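Local coordinates for putative transcriptional regulator protein (Vibrio parahaemolyticus, PDB 3ER6) that is of unknown function but probably acts as a DNA-binding transcription regulator, of which this chain is the DJ-1/PfpI-like part without the AraC-type DNA-binding region, at residues A[10-24]-A[72-84]. The protein carries 1 engineered substitution. Residues are numbered along the deposited sequence; the frame is centred on the assembly and turned at random.
Sequences RVVALAPTGRYFASI and FDFTNILIIGSIG
Arg10 and Val12 meet Phe72 in different ways near the N-terminal end of two neighbouring parallel strands, 10-14 and 77-80, of the central sheet. Val12 sets CG2 over one face of the Phe72 ring, a CH-pi contact 3.8 Å from the centroid and 17° off the ring normal. The Arg10 chain leaves with CG anti to the backbone N (chi1 176°) and bends at chi3, which brings Phe72 CD1 and CE1 over one face of the guanidinium, the two planes 62° apart. Its NH1 donates to Phe74 O at 3.0 Å, with that oxygen in the guanidinium plane but the nitrogen well above the carbonyl plane. The backbone of Arg10 is gripped as well: Asn76 OD1 accepts from Arg10 N at 2.8 Å, and Ile77 N donates to Arg10 O.

Farther along, bonds alternate in parallel fashion through Val12 and Leu14, closing with Gly81 N on Leu14 O at 2.8 Å. Val11 CG2 lies alongside Ile77 CD1, while its CG1 reaches Ile79 CD1; Leu78, on the opposite face, packs against helix 95-106. The tightest carbon pair is Ile24 CD1 with Ile79 CG2, 3.4 Å, where the first turn of helix 22-37 settles on the sheet; having no side chain, Gly81 lets Ile24 CG1 come to 3.7 Å from its CA, where a CB would clash.

Beyond the strands, Tyr20 CB packs against Ser82 OG, which accepts from Gly84 N in an ST turn and also bonds Asp115. One water takes a proton from Ser82 N and donates to Tyr20 O and Ser23 OG, while Tyr20 OH bonds Thr33 of the second subunit. Backbone bonds thus set the register within the DJ-1/PfpI-type core; side-chain bonds around Arg10 and water-mediated ones around Ser82 hold its ends, the latter joining the turn after strand 77-80 to the loop that meets the second subunit.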
loop_
_atom_site.group_PDB
_atom_site.type_symbol
_atom_site.label_atom_id
_atom_site.label_comp_id
_atom_site.label_asym_id
_atom_site.label_seq_id
_atom_site.Cartn_x
_atom_site.Cartn_y
_atom_site.Cartn_z
ATOM N N ARG A 10 14.937 -1.619 -14.635
ATOM C CA ARG A 10 15.229 -1.309 -13.250
ATOM C C ARG A 10 14.262 -0.277 -12.695
ATOM O O ARG A 10 14.049 0.769 -13.318
ATOM C CB ARG A 10 16.636 -0.736 -13.130
ATOM C CG ARG A 10 16.947 -0.305 -11.687
ATOM C CD ARG A 10 18.389 0.259 -11.615
ATOM N NE ARG A 10 19.367 -0.837 -11.752
ATOM C CZ ARG A 10 20.625 -0.688 -12.199
ATOM N NH1 ARG A 10 21.067 0.522 -12.552
ATOM N NH2 ARG A 10 21.452 -1.755 -12.281
ATOM N N VAL A 11 13.699 -0.570 -11.523
ATOM C CA VAL A 11 12.923 0.443 -10.807
ATOM C C VAL A 11 13.642 0.762 -9.504
ATOM O O VAL A 11 14.018 -0.167 -8.771
ATOM C CB VAL A 11 11.487 -0.058 -10.472
ATOM C CG1 VAL A 11 10.701 1.065 -9.699
ATOM C CG2 VAL A 11 10.733 -0.500 -11.801
ATOM N N VAL A 12 13.909 2.035 -9.255
ATOM C CA VAL A 12 14.421 2.434 -7.922
ATOM C C VAL A 12 13.264 3.207 -7.241
ATOM O O VAL A 12 12.610 4.082 -7.869
ATOM C CB VAL A 12 15.716 3.301 -8.027
ATOM C CG1 VAL A 12 16.173 3.752 -6.624
ATOM C CG2 VAL A 12 16.856 2.486 -8.773
ATOM N N ALA A 13 12.943 2.823 -6.011
ATOM C CA ALA A 13 11.844 3.466 -5.282
ATOM C C ALA A 13 12.383 4.129 -4.018
ATOM O O ALA A 13 12.780 3.463 -3.054
ATOM C CB ALA A 13 10.773 2.399 -4.913
ATOM N N LEU A 14 12.424 5.452 -4.025
ATOM C CA LEU A 14 12.840 6.217 -2.883
ATOM C C LEU A 14 11.663 6.417 -1.931
ATOM O O LEU A 14 10.632 7.017 -2.316
ATOM C CB LEU A 14 13.336 7.585 -3.357
ATOM C CG LEU A 14 13.704 8.592 -2.275
ATOM C CD1 LEU A 14 14.995 8.107 -1.490
ATOM C CD2 LEU A 14 13.893 9.926 -2.947
ATOM N N ALA A 15 11.841 5.937 -0.687
ATOM C CA ALA A 15 10.812 6.035 0.372
ATOM C C ALA A 15 11.334 7.017 1.394
ATOM O O ALA A 15 12.209 6.698 2.206
ATOM C CB ALA A 15 10.559 4.594 1.005
ATOM N N PRO A 16 10.888 8.270 1.307
ATOM C CA PRO A 16 11.444 9.257 2.193
ATOM C C PRO A 16 11.119 9.121 3.698
ATOM O O PRO A 16 11.873 9.622 4.499
ATOM C CB PRO A 16 10.882 10.568 1.649
ATOM C CG PRO A 16 10.802 10.307 0.118
ATOM C CD PRO A 16 10.204 8.851 0.131
ATOM N N THR A 17 10.021 8.474 4.070
ATOM C CA THR A 17 9.632 8.386 5.488
ATOM C C THR A 17 8.856 7.121 5.819
ATOM O O THR A 17 7.932 6.735 5.077
ATOM C CB THR A 17 8.804 9.651 5.949
ATOM O OG1 THR A 17 8.339 9.462 7.305
ATOM C CG2 THR A 17 7.624 9.873 5.108
ATOM N N GLY A 18 9.170 6.497 6.965
ATOM C CA GLY A 18 8.421 5.339 7.403
ATOM C C GLY A 18 7.020 5.694 7.910
ATOM O O GLY A 18 6.200 4.830 8.126
ATOM N N ARG A 19 6.716 6.964 8.057
ATOM C CA ARG A 19 5.351 7.360 8.393
ATOM C C ARG A 19 4.364 7.058 7.263
ATOM O O ARG A 19 3.176 6.773 7.523
ATOM C CB ARG A 19 5.313 8.859 8.741
ATOM C CG ARG A 19 6.218 9.307 9.960
ATOM C CD ARG A 19 5.767 8.688 11.322
ATOM N NE ARG A 19 6.312 7.332 11.475
ATOM C CZ ARG A 19 5.887 6.454 12.387
ATOM N NH1 ARG A 19 6.402 5.252 12.436
ATOM N NH2 ARG A 19 4.919 6.778 13.237
ATOM N N TYR A 20 4.860 7.062 6.015
ATOM C CA TYR A 20 4.011 6.916 4.854
ATOM C C TYR A 20 4.816 6.244 3.774
ATOM O O TYR A 20 5.306 6.905 2.849
ATOM C CB TYR A 20 3.537 8.319 4.366
ATOM C CG TYR A 20 2.602 8.941 5.388
ATOM C CD1 TYR A 20 1.308 8.433 5.568
ATOM C CD2 TYR A 20 3.020 10.007 6.205
ATOM C CE1 TYR A 20 0.426 9.021 6.537
ATOM C CE2 TYR A 20 2.194 10.552 7.187
ATOM C CZ TYR A 20 0.915 10.089 7.344
ATOM O OH TYR A 20 0.102 10.675 8.304
ATOM N N PHE A 21 5.069 4.955 3.940
ATOM C CA PHE A 21 5.808 4.222 2.889
ATOM C C PHE A 21 4.971 3.144 2.213
ATOM O O PHE A 21 5.421 2.565 1.194
ATOM C CB PHE A 21 7.136 3.637 3.405
ATOM C CG PHE A 21 6.976 2.361 4.217
ATOM C CD1 PHE A 21 7.286 1.125 3.679
ATOM C CD2 PHE A 21 6.526 2.419 5.551
ATOM C CE1 PHE A 21 7.134 -0.064 4.440
ATOM C CE2 PHE A 21 6.403 1.248 6.311
ATOM C CZ PHE A 21 6.691 0.001 5.747
ATOM N N ALA A 22 3.759 2.874 2.726
ATOM C CA ALA A 22 2.921 1.791 2.121
ATOM C C ALA A 22 2.722 1.968 0.646
ATOM O O ALA A 22 2.771 0.994 -0.098
ATOM C CB ALA A 22 1.563 1.702 2.766
ATOM N N SER A 23 2.480 3.199 0.181
ATOM C CA SER A 23 2.243 3.352 -1.279
ATOM C C SER A 23 3.470 3.039 -2.166
ATOM O O SER A 23 3.318 2.674 -3.371
ATOM C CB SER A 23 1.659 4.753 -1.612
ATOM O OG SER A 23 2.554 5.811 -1.191
ATOM N N ILE A 24 4.668 3.207 -1.622
ATOM C CA ILE A 24 5.866 2.753 -2.341
ATOM C C ILE A 24 5.797 1.234 -2.490
ATOM O O ILE A 24 6.026 0.687 -3.563
ATOM C CB ILE A 24 7.143 3.150 -1.553
ATOM C CG1 ILE A 24 7.465 4.618 -1.843
ATOM C CG2 ILE A 24 8.362 2.285 -1.928
ATOM C CD1 ILE A 24 7.909 4.848 -3.389
ATOM N N PHE A 72 23.089 3.938 -7.767
ATOM C CA PHE A 72 22.323 3.939 -9.001
ATOM C C PHE A 72 22.647 5.163 -9.847
ATOM O O PHE A 72 22.275 6.260 -9.504
ATOM C CB PHE A 72 20.799 3.806 -8.708
ATOM C CG PHE A 72 20.455 2.532 -7.967
ATOM C CD1 PHE A 72 20.437 1.319 -8.619
ATOM C CD2 PHE A 72 20.186 2.548 -6.609
ATOM C CE1 PHE A 72 20.192 0.125 -7.946
ATOM C CE2 PHE A 72 19.905 1.383 -5.925
ATOM C CZ PHE A 72 19.911 0.157 -6.561
ATOM N N ASP A 73 23.421 4.987 -10.913
ATOM C CA ASP A 73 23.663 6.080 -11.870
ATOM C C ASP A 73 22.612 6.144 -12.922
ATOM O O ASP A 73 22.424 7.196 -13.535
ATOM C CB ASP A 73 24.974 5.865 -12.628
ATOM C CG ASP A 73 26.163 6.205 -11.813
ATOM O OD1 ASP A 73 26.010 7.003 -10.828
ATOM O OD2 ASP A 73 27.253 5.668 -12.169
ATOM N N PHE A 74 21.951 5.006 -13.147
ATOM C CA PHE A 74 20.917 4.842 -14.189
ATOM C C PHE A 74 19.708 4.113 -13.600
ATOM O O PHE A 74 19.872 3.282 -12.729
ATOM C CB PHE A 74 21.490 4.014 -15.377
ATOM C CG PHE A 74 20.433 3.289 -16.212
ATOM C CD1 PHE A 74 19.930 3.859 -17.386
ATOM C CD2 PHE A 74 19.937 2.047 -15.809
ATOM C CE1 PHE A 74 18.940 3.218 -18.138
ATOM C CE2 PHE A 74 18.979 1.389 -16.551
ATOM C CZ PHE A 74 18.476 1.973 -17.734
ATOM N N THR A 75 18.510 4.420 -14.078
ATOM C CA THR A 75 17.330 3.559 -13.819
ATOM C C THR A 75 16.280 3.894 -14.885
ATOM O O THR A 75 16.244 5.009 -15.380
ATOM C CB THR A 75 16.717 3.803 -12.380
ATOM O OG1 THR A 75 15.683 2.837 -12.098
ATOM C CG2 THR A 75 16.132 5.270 -12.219
ATOM N N ASN A 76 15.418 2.941 -15.217
ATOM C CA ASN A 76 14.365 3.172 -16.189
ATOM C C ASN A 76 13.286 4.003 -15.525
ATOM O O ASN A 76 12.754 4.942 -16.134
ATOM C CB ASN A 76 13.786 1.845 -16.684
ATOM C CG ASN A 76 14.833 0.979 -17.371
ATOM O OD1 ASN A 76 15.419 0.072 -16.769
ATOM N ND2 ASN A 76 15.071 1.262 -18.649
ATOM N N ILE A 77 12.928 3.592 -14.291
ATOM C CA ILE A 77 11.885 4.295 -13.506
ATOM C C ILE A 77 12.436 4.661 -12.122
ATOM O O ILE A 77 13.134 3.849 -11.498
ATOM C CB ILE A 77 10.652 3.418 -13.289
ATOM C CG1 ILE A 77 10.042 2.985 -14.647
ATOM C CG2 ILE A 77 9.621 4.157 -12.449
ATOM C CD1 ILE A 77 9.159 1.661 -14.479
ATOM N N LEU A 78 12.137 5.892 -11.673
ATOM C CA LEU A 78 12.372 6.283 -10.284
ATOM C C LEU A 78 11.013 6.591 -9.673
ATOM O O LEU A 78 10.286 7.414 -10.224
ATOM C CB LEU A 78 13.329 7.493 -10.167
ATOM C CG LEU A 78 13.451 8.144 -8.758
ATOM C CD1 LEU A 78 14.243 7.274 -7.738
ATOM C CD2 LEU A 78 14.059 9.581 -8.766
ATOM N N ILE A 79 10.664 5.956 -8.547
ATOM C CA ILE A 79 9.463 6.357 -7.806
ATOM C C ILE A 79 9.876 7.182 -6.589
ATOM O O ILE A 79 10.779 6.805 -5.835
ATOM C CB ILE A 79 8.642 5.125 -7.343
ATOM C CG1 ILE A 79 8.398 4.232 -8.542
ATOM C CG2 ILE A 79 7.298 5.558 -6.631
ATOM C CD1 ILE A 79 7.706 2.963 -8.199
ATOM N N ILE A 80 9.241 8.329 -6.431
ATOM C CA ILE A 80 9.478 9.135 -5.272
ATOM C C ILE A 80 8.227 9.047 -4.439
ATOM O O ILE A 80 7.132 9.543 -4.831
ATOM C CB ILE A 80 9.748 10.595 -5.649
ATOM C CG1 ILE A 80 10.978 10.695 -6.599
ATOM C CG2 ILE A 80 9.836 11.476 -4.412
ATOM C CD1 ILE A 80 11.066 12.127 -7.206
ATOM N N GLY A 81 8.352 8.384 -3.287
ATOM C CA GLY A 81 7.169 8.253 -2.393
ATOM C C GLY A 81 6.825 9.485 -1.550
ATOM O O GLY A 81 7.435 10.556 -1.669
ATOM N N SER A 82 5.854 9.303 -0.640
ATOM C CA SER A 82 5.409 10.312 0.308
ATOM C C SER A 82 6.523 10.918 1.147
ATOM O O SER A 82 7.469 10.237 1.592
ATOM C CB SER A 82 4.352 9.707 1.256
ATOM O OG SER A 82 3.786 10.738 2.028
ATOM N N ILE A 83 6.405 12.224 1.378
ATOM C CA ILE A 83 7.290 12.862 2.332
ATOM C C ILE A 83 6.555 13.221 3.600
ATOM O O ILE A 83 7.093 13.936 4.453
ATOM C CB ILE A 83 8.080 14.101 1.713
ATOM C CG1 ILE A 83 7.127 15.218 1.198
ATOM C CG2 ILE A 83 9.027 13.647 0.589
ATOM C CD1 ILE A 83 7.917 16.594 0.877
ATOM N N GLY A 84 5.324 12.730 3.726
ATOM C CA GLY A 84 4.439 13.139 4.843
ATOM C C GLY A 84 4.083 14.628 4.727
ATOM O O GLY A 84 3.812 15.110 3.648
HETATM O O HOH W 1 23.649 2.359 -12.066
HETATM O O HOH W 2 7.984 7.607 2.074
HETATM O O HOH W 3 4.963 6.452 -0.047
#